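Local coordinates for HIT family hydrolase (Legionella pneumophila subsp. pneumophila, PDB 6D6J), which binds zinc and is probably a nucleotide-processing hydrolase of the histidine triad (HIT) family, at residues T24-R36 with P43-A55. Numbering follows the deposited sequence.
Sequences TVVFEDKNILAFR and PTHLLIIPKKHIA. With ZN (zinc ion), chain G.
Leu47 CB lies over one face of the Phe35 ring, offset toward the rim, while Ile49 CG1 lies at the ring edge in plane and its CD1 comes to 3.7 Å from Phe35 CE1. Chi1 of 55° sets Phe35 CG between the backbone N and the carbonyl carbon, swinging the phenyl over the neighbouring strand; Phe13 of helix 12-17 adds an edge-to-face contact. Ile49 also packs against His107, the predicted nucleophile. Strands 32-36 and 44-50 run antiparallel, with Leu33 and Ile49, then Phe35 and Leu47, as hydrogen-bonded pairs. Ile32 CG2 and Ile48 CG2 touch at 3.6 Å on the other face, which helix 62-81 covers.

Past the strand end, the extended Lys51 chain runs along the 29-31 turn between strands 25-28 and 32-36. Its NZ donates to the anti lone pair of Glu28 OE2, a salt bridge of 2.8 Å, and to Asp29 O. Asp29 OD1 closes that turn, accepting from Asn31 N (an Asx turn) and Ile32 N, together an Asx motif. Two residues after Lys51, His53 ND1 binds zinc, with Cys11, Cys14 and His105. Lys51 N donates to Asn31 O at 2.9 Å, so backbone and ammonium together tie the turn to the segment carrying a zinc ligand.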
ATOM      1  N   THR B  24       5.120  19.058   9.168  1.00  6.44           N
ATOM      2  CA  THR B  24       6.518  18.882   8.758  1.00  5.77           C
ATOM      3  C   THR B  24       6.518  18.217   7.392  1.00  6.21           C
ATOM      4  O   THR B  24       6.301  17.003   7.275  1.00  6.95           O
ATOM      5  CB  THR B  24       7.284  18.066   9.797  1.00  6.65           C
ATOM      6  OG1 THR B  24       7.365  18.818  11.011  1.00  6.53           O
ATOM      7  CG2 THR B  24       8.689  17.766   9.330  1.00  7.73           C
ATOM      8  N   VAL B  25       6.726  19.020   6.354  1.00  6.89           N
ATOM      9  CA  VAL B  25       6.708  18.555   4.972  1.00  7.83           C
ATOM     10  C   VAL B  25       8.091  18.032   4.619  1.00  8.34           C
ATOM     11  O   VAL B  25       9.101  18.713   4.832  1.00 10.40           O
ATOM     12  CB  VAL B  25       6.276  19.691   4.032  1.00  9.05           C
ATOM     13  CG1 VAL B  25       6.431  19.284   2.552  1.00  9.87           C
ATOM     14  CG2 VAL B  25       4.847  20.090   4.347  1.00 10.20           C
ATOM     15  N   VAL B  26       8.145  16.808   4.108  1.00  7.64           N
ATOM     16  CA  VAL B  26       9.405  16.175   3.743  1.00  8.70           C
ATOM     17  C   VAL B  26       9.564  16.004   2.244  1.00  9.01           C
ATOM     18  O   VAL B  26      10.672  15.688   1.782  1.00 11.14           O
ATOM     19  CB  VAL B  26       9.605  14.839   4.489  1.00  9.60           C
ATOM     20  CG1 VAL B  26       9.641  15.086   5.992  1.00 11.07           C
ATOM     21  CG2 VAL B  26       8.507  13.847   4.135  1.00  9.82           C
ATOM     22  N   PHE B  27       8.511  16.223   1.460  1.00  7.70           N
ATOM     23  CA  PHE B  27       8.624  16.159   0.015  1.00  7.37           C
ATOM     24  C   PHE B  27       7.463  16.925  -0.581  1.00  6.72           C
ATOM     25  O   PHE B  27       6.341  16.837  -0.084  1.00  7.16           O
ATOM     26  CB  PHE B  27       8.603  14.724  -0.532  1.00  8.03           C
ATOM     27  CG  PHE B  27       8.569  14.683  -2.039  1.00  7.69           C
ATOM     28  CD1 PHE B  27       9.748  14.822  -2.785  1.00  7.89           C
ATOM     29  CD2 PHE B  27       7.360  14.591  -2.722  1.00  7.54           C
ATOM     30  CE1 PHE B  27       9.712  14.839  -4.183  1.00  8.23           C
ATOM     31  CE2 PHE B  27       7.324  14.607  -4.104  1.00  7.89           C
ATOM     32  CZ  PHE B  27       8.494  14.727  -4.832  1.00  8.18           C
ATOM     33  N   GLU B  28       7.720  17.610  -1.693  1.00  7.22           N
ATOM     34  CA  GLU B  28       6.631  18.206  -2.444  1.00  8.31           C
ATOM     35  C   GLU B  28       7.003  18.278  -3.919  1.00  8.69           C
ATOM     36  O   GLU B  28       8.126  18.649  -4.266  1.00 10.25           O
ATOM     37  CB  GLU B  28       6.311  19.602  -1.911  1.00 11.51           C
ATOM     38  CG  GLU B  28       5.163  20.287  -2.614  1.00 14.64           C
ATOM     39  CD  GLU B  28       4.749  21.584  -1.941  1.00 18.15           C
ATOM     40  OE1 GLU B  28       5.468  22.071  -1.035  1.00 21.12           O
ATOM     41  OE2 GLU B  28       3.689  22.109  -2.315  1.00 19.36           O
ATOM     42  N   ASP B  29       6.058  17.900  -4.782  1.00  8.00           N
ATOM     43  CA  ASP B  29       6.187  18.215  -6.204  1.00  8.57           C
ATOM     44  C   ASP B  29       4.862  18.787  -6.684  1.00  9.65           C
ATOM     45  O   ASP B  29       4.031  19.184  -5.856  1.00  9.96           O
ATOM     46  CB  ASP B  29       6.743  17.027  -7.028  1.00  8.91           C
ATOM     47  CG  ASP B  29       5.754  15.873  -7.207  1.00  8.60           C
ATOM     48  OD1 ASP B  29       4.537  16.009  -6.920  1.00  8.85           O
ATOM     49  OD2 ASP B  29       6.202  14.797  -7.659  1.00  9.59           O
ATOM     50  N   LYS B  30       4.652  18.868  -7.997  1.00 10.74           N
ATOM     51  CA  LYS B  30       3.435  19.513  -8.489  1.00 12.70           C
ATOM     52  C   LYS B  30       2.164  18.755  -8.126  1.00 10.48           C
ATOM     53  O   LYS B  30       1.085  19.355  -8.121  1.00 10.52           O
ATOM     54  CB  LYS B  30       3.487  19.651 -10.013  1.00 17.94           C
ATOM     55  CG  LYS B  30       4.715  20.359 -10.550  1.00 23.49           C
ATOM     56  CD  LYS B  30       4.691  21.830 -10.254  1.00 26.90           C
ATOM     57  CE  LYS B  30       5.741  22.538 -11.098  1.00 28.89           C
ATOM     58  NZ  LYS B  30       5.469  23.994 -11.176  1.00 29.61           N
ATOM     59  N   ASN B  31       2.260  17.462  -7.821  1.00  7.82           N
ATOM     60  CA  ASN B  31       1.082  16.621  -7.633  1.00  7.75           C
ATOM     61  C   ASN B  31       0.972  15.952  -6.279  1.00  6.71           C
ATOM     62  O   ASN B  31      -0.121  15.502  -5.925  1.00  7.17           O
ATOM     63  CB  ASN B  31       1.074  15.516  -8.690  1.00 10.00           C
ATOM     64  CG  ASN B  31       1.111  16.077 -10.062  1.00 12.94           C
ATOM     65  OD1 ASN B  31       0.196  16.781 -10.455  1.00 13.99           O
ATOM     66  ND2 ASN B  31       2.191  15.816 -10.788  1.00 14.34           N
ATOM     67  N   ILE B  32       2.066  15.835  -5.541  1.00  6.17           N
ATOM     68  CA  ILE B  32       2.174  14.957  -4.384  1.00  6.31           C
ATOM     69  C   ILE B  32       2.830  15.732  -3.253  1.00  6.41           C
ATOM     70  O   ILE B  32       3.726  16.554  -3.486  1.00  7.14           O
ATOM     71  CB  ILE B  32       2.983  13.686  -4.754  1.00  6.32           C
ATOM     72  CG1 ILE B  32       2.160  12.812  -5.714  1.00  7.50           C
ATOM     73  CG2 ILE B  32       3.444  12.908  -3.505  1.00  6.79           C
ATOM     74  CD1 ILE B  32       2.923  11.722  -6.407  1.00  8.36           C
ATOM     75  N   LEU B  33       2.381  15.476  -2.025  1.00  6.19           N
ATOM     76  CA  LEU B  33       2.977  16.053  -0.830  1.00  6.61           C
ATOM     77  C   LEU B  33       3.214  14.938   0.179  1.00  5.87           C
ATOM     78  O   LEU B  33       2.399  14.016   0.294  1.00  6.56           O
ATOM     79  CB  LEU B  33       1.998  17.071  -0.215  1.00  8.37           C
ATOM     80  CG  LEU B  33       2.490  17.916   0.954  1.00 10.01           C
ATOM     81  CD1 LEU B  33       3.494  18.958   0.454  1.00 10.52           C
ATOM     82  CD2 LEU B  33       1.334  18.581   1.654  1.00 11.25           C
ATOM     83  N   ALA B  34       4.317  15.015   0.919  1.00  4.91           N
ATOM     84  CA  ALA B  34       4.574  14.058   1.989  1.00  5.20           C
ATOM     85  C   ALA B  34       4.927  14.810   3.257  1.00  5.23           C
ATOM     86  O   ALA B  34       5.647  15.813   3.214  1.00  6.07           O
ATOM     87  CB  ALA B  34       5.689  13.073   1.647  1.00  5.97           C
ATOM     88  N   PHE B  35       4.421  14.323   4.385  1.00  5.20           N
ATOM     89  CA  PHE B  35       4.597  15.015   5.656  1.00  5.45           C
ATOM     90  C   PHE B  35       4.528  14.003   6.790  1.00  5.04           C
ATOM     91  O   PHE B  35       4.061  12.871   6.618  1.00  5.51           O
ATOM     92  CB  PHE B  35       3.567  16.155   5.828  1.00  6.56           C
ATOM     93  CG  PHE B  35       2.136  15.721   5.671  1.00  6.64           C
ATOM     94  CD1 PHE B  35       1.548  15.667   4.416  1.00  8.76           C
ATOM     95  CD2 PHE B  35       1.371  15.392   6.783  1.00  7.51           C
ATOM     96  CE1 PHE B  35       0.225  15.269   4.276  1.00  9.40           C
ATOM     97  CE2 PHE B  35       0.051  14.988   6.640  1.00  8.37           C
ATOM     98  CZ  PHE B  35      -0.516  14.930   5.389  1.00  8.76           C
ATOM     99  N   ARG B  36       4.990  14.413   7.970  1.00  5.43           N
ATOM    100  CA  ARG B  36       4.945  13.507   9.114  1.00  5.41           C
ATOM    101  C   ARG B  36       3.525  13.317   9.643  1.00  5.39           C
ATOM    102  O   ARG B  36       2.758  14.274   9.771  1.00  6.40           O
ATOM    103  CB  ARG B  36       5.785  14.059  10.259  1.00  6.12           C
ATOM    104  CG  ARG B  36       7.286  14.068  10.008  1.00  5.87           C
ATOM    105  CD  ARG B  36       8.007  14.486  11.265  1.00  6.31           C
ATOM    106  NE  ARG B  36       9.452  14.374  11.162  1.00  6.72           N
ATOM    107  CZ  ARG B  36      10.247  14.477  12.221  1.00  5.72           C
ATOM    108  NH1 ARG B  36       9.717  14.724  13.414  1.00  6.42           N
ATOM    109  NH2 ARG B  36      11.555  14.347  12.089  1.00  6.33           N
ATOM    110  N   PRO B  43       9.028   4.609  14.799  1.00  5.39           N
ATOM    111  CA  PRO B  43       9.961   5.722  15.041  1.00  5.53           C
ATOM    112  C   PRO B  43       9.985   6.754  13.927  1.00  5.01           C
ATOM    113  O   PRO B  43      10.213   7.935  14.218  1.00  5.59           O
ATOM    114  CB  PRO B  43      11.302   5.014  15.292  1.00  6.39           C
ATOM    115  CG  PRO B  43      10.880   3.709  15.944  1.00  7.23           C
ATOM    116  CD  PRO B  43       9.661   3.310  15.127  1.00  6.00           C
ATOM    117  N   THR B  44       9.767   6.351  12.672  1.00  5.16           N
ATOM    118  CA  THR B  44       9.465   7.279  11.588  1.00  5.46           C
ATOM    119  C   THR B  44       8.134   6.875  10.971  1.00  5.18           C
ATOM    120  O   THR B  44       7.933   5.701  10.621  1.00  5.63           O
ATOM    121  CB  THR B  44      10.558   7.282  10.507  1.00  5.84           C
ATOM    122  OG1 THR B  44      11.764   7.802  11.068  1.00  6.42           O
ATOM    123  CG2 THR B  44      10.178   8.137   9.290  1.00  6.40           C
ATOM    124  N   HIS B  45       7.229   7.841  10.820  1.00  4.56           N
ATOM    125  CA  HIS B  45       5.911   7.572  10.240  1.00  4.74           C
ATOM    126  C   HIS B  45       5.533   8.754   9.352  1.00  4.38           C
ATOM    127  O   HIS B  45       5.250   9.858   9.840  1.00  5.14           O
ATOM    128  CB  HIS B  45       4.898   7.331  11.358  1.00  5.46           C
ATOM    129  CG  HIS B  45       3.543   6.901  10.899  1.00  4.86           C
ATOM    130  ND1 HIS B  45       2.607   6.429  11.795  1.00  5.89           N
ATOM    131  CD2 HIS B  45       2.943   6.912   9.682  1.00  6.02           C
ATOM    132  CE1 HIS B  45       1.488   6.162  11.147  1.00  6.56           C
ATOM    133  NE2 HIS B  45       1.665   6.433   9.862  1.00  6.45           N
ATOM    134  N   LEU B  46       5.535   8.525   8.046  1.00  4.66           N
ATOM    135  CA  LEU B  46       5.276   9.563   7.060  1.00  4.55           C
ATOM    136  C   LEU B  46       3.989   9.245   6.312  1.00  4.44           C
ATOM    137  O   LEU B  46       3.566   8.088   6.219  1.00  5.62           O
ATOM    138  CB  LEU B  46       6.466   9.696   6.096  1.00  6.37           C
ATOM    139  CG  LEU B  46       7.801   9.965   6.822  1.00  7.03           C
ATOM    140  CD1 LEU B  46       8.989   9.851   5.890  1.00  8.80           C
ATOM    141  CD2 LEU B  46       7.810  11.319   7.530  1.00  9.45           C
ATOM    142  N   LEU B  47       3.380  10.291   5.765  1.00  5.19           N
ATOM    143  CA  LEU B  47       2.166  10.195   4.963  1.00  5.23           C
ATOM    144  C   LEU B  47       2.451  10.788   3.594  1.00  4.52           C
ATOM    145  O   LEU B  47       3.028  11.877   3.499  1.00  5.58           O
ATOM    146  CB  LEU B  47       1.039  11.006   5.617  1.00  6.19           C
ATOM    147  CG  LEU B  47       0.684  10.544   7.030  1.00  6.98           C
ATOM    148  CD1 LEU B  47      -0.290  11.494   7.705  1.00  8.59           C
ATOM    149  CD2 LEU B  47       0.129   9.135   7.006  1.00  8.41           C
ATOM    150  N   ILE B  48       2.068  10.078   2.534  1.00  4.42           N
ATOM    151  CA  ILE B  48       2.237  10.555   1.162  1.00  4.74           C
ATOM    152  C   ILE B  48       0.839  10.703   0.578  1.00  4.60           C
ATOM    153  O   ILE B  48       0.058   9.738   0.567  1.00  4.74           O
ATOM    154  CB  ILE B  48       3.118   9.620   0.304  1.00  4.92           C
ATOM    155  CG1 ILE B  48       4.495   9.330   0.956  1.00  5.75           C
ATOM    156  CG2 ILE B  48       3.344  10.249  -1.075  1.00  5.81           C
ATOM    157  CD1 ILE B  48       4.537   8.227   1.993  1.00  6.53           C
ATOM    158  N   ILE B  49       0.511  11.913   0.133  1.00  5.02           N
ATOM    159  CA  ILE B  49      -0.852  12.223  -0.316  1.00  4.58           C
ATOM    160  C   ILE B  49      -0.844  12.839  -1.707  1.00  4.86           C
ATOM    161  O   ILE B  49       0.123  13.525  -2.091  1.00  5.63           O
ATOM    162  CB  ILE B  49      -1.608  13.154   0.659  1.00  5.59           C
ATOM    163  CG1 ILE B  49      -1.058  14.602   0.648  1.00  6.72           C
ATOM    164  CG2 ILE B  49      -1.621  12.566   2.053  1.00  7.35           C
ATOM    165  CD1 ILE B  49      -1.984  15.587   1.328  1.00  8.22           C
ATOM    166  N   PRO B  50      -1.915  12.667  -2.475  1.00  5.22           N
ATOM    167  CA  PRO B  50      -2.123  13.551  -3.627  1.00  5.52           C
ATOM    168  C   PRO B  50      -2.535  14.937  -3.150  1.00  5.41           C
ATOM    169  O   PRO B  50      -3.209  15.085  -2.126  1.00  6.38           O
ATOM    170  CB  PRO B  50      -3.282  12.874  -4.370  1.00  6.65           C
ATOM    171  CG  PRO B  50      -4.110  12.242  -3.280  1.00  7.31           C
ATOM    172  CD  PRO B  50      -3.109  11.846  -2.186  1.00  6.15           C
ATOM    173  N   LYS B  51      -2.150  15.967  -3.911  1.00  5.66           N
ATOM    174  CA  LYS B  51      -2.712  17.291  -3.654  1.00  7.23           C
ATOM    175  C   LYS B  51      -4.185  17.351  -4.068  1.00  7.47           C
ATOM    176  O   LYS B  51      -4.988  18.034  -3.428  1.00  9.88           O
ATOM    177  CB  LYS B  51      -1.851  18.350  -4.345  1.00  9.21           C
ATOM    178  CG  LYS B  51      -0.472  18.508  -3.716  1.00 10.89           C
ATOM    179  CD  LYS B  51       0.366  19.535  -4.490  1.00 12.71           C
ATOM    180  CE  LYS B  51       1.600  19.916  -3.729  1.00 13.97           C
ATOM    181  NZ  LYS B  51       2.374  20.947  -4.475  1.00 14.56           N
ATOM    182  N   LYS B  52      -4.565  16.629  -5.116  1.00  7.58           N
ATOM    183  CA  LYS B  52      -5.972  16.466  -5.472  1.00  7.57           C
ATOM    184  C   LYS B  52      -6.722  15.743  -4.351  1.00  6.98           C
ATOM    185  O   LYS B  52      -6.225  14.766  -3.781  1.00  8.44           O
ATOM    186  CB  LYS B  52      -6.063  15.618  -6.757  1.00  8.19           C
ATOM    187  CG  LYS B  52      -7.500  15.318  -7.220  1.00  8.85           C
ATOM    188  CD  LYS B  52      -7.488  14.567  -8.520  1.00 10.04           C
ATOM    189  CE  LYS B  52      -8.877  14.295  -9.026  1.00 12.86           C
ATOM    190  NZ  LYS B  52      -8.838  13.753 -10.400  1.00 15.25           N
ATOM    191  N   HIS B  53      -7.935  16.212  -4.040  1.00  5.50           N
ATOM    192  CA  HIS B  53      -8.768  15.544  -3.050  1.00  5.85           C
ATOM    193  C   HIS B  53      -9.449  14.326  -3.665  1.00  6.15           C
ATOM    194  O   HIS B  53     -10.277  14.452  -4.573  1.00  7.88           O
ATOM    195  CB  HIS B  53      -9.812  16.503  -2.488  1.00  6.51           C
ATOM    196  CG  HIS B  53     -10.668  15.870  -1.444  1.00  6.17           C
ATOM    197  ND1 HIS B  53     -10.298  15.797  -0.114  1.00  6.63           N
ATOM    198  CD2 HIS B  53     -11.853  15.227  -1.548  1.00  7.62           C
ATOM    199  CE1 HIS B  53     -11.238  15.154   0.556  1.00  7.12           C
ATOM    200  NE2 HIS B  53     -12.185  14.790  -0.290  1.00  7.70           N
ATOM    201  N   ILE B  54      -9.099  13.145  -3.164  1.00  6.14           N
ATOM    202  CA  ILE B  54      -9.751  11.886  -3.502  1.00  6.17           C
ATOM    203  C   ILE B  54     -10.039  11.227  -2.163  1.00  5.95           C
ATOM    204  O   ILE B  54      -9.125  11.079  -1.349  1.00  6.81           O
ATOM    205  CB  ILE B  54      -8.845  10.984  -4.366  1.00  7.05           C
ATOM    206  CG1 ILE B  54      -8.393  11.695  -5.656  1.00  7.85           C
ATOM    207  CG2 ILE B  54      -9.570   9.685  -4.669  1.00  7.68           C
ATOM    208  CD1 ILE B  54      -7.321  10.919  -6.430  1.00  9.49           C
ATOM    209  N   ALA B  55     -11.296  10.844  -1.920  1.00  6.47           N
ATOM    210  CA  ALA B  55     -11.691  10.480  -0.560  1.00  6.98           C
ATOM    211  C   ALA B  55     -11.103   9.145  -0.113  1.00  6.31           C
ATOM    212  O   ALA B  55     -10.575   9.038   0.999  1.00  6.89           O
ATOM    213  CB  ALA B  55     -13.213  10.439  -0.419  1.00  7.55           C
TER
HETATM  214 ZN    ZN G 200      -8.717  16.639   0.933  0.93  7.24          ZN
HETATM  215  O   HOH W   1      -2.695  15.415  -7.015  1.00 10.85           O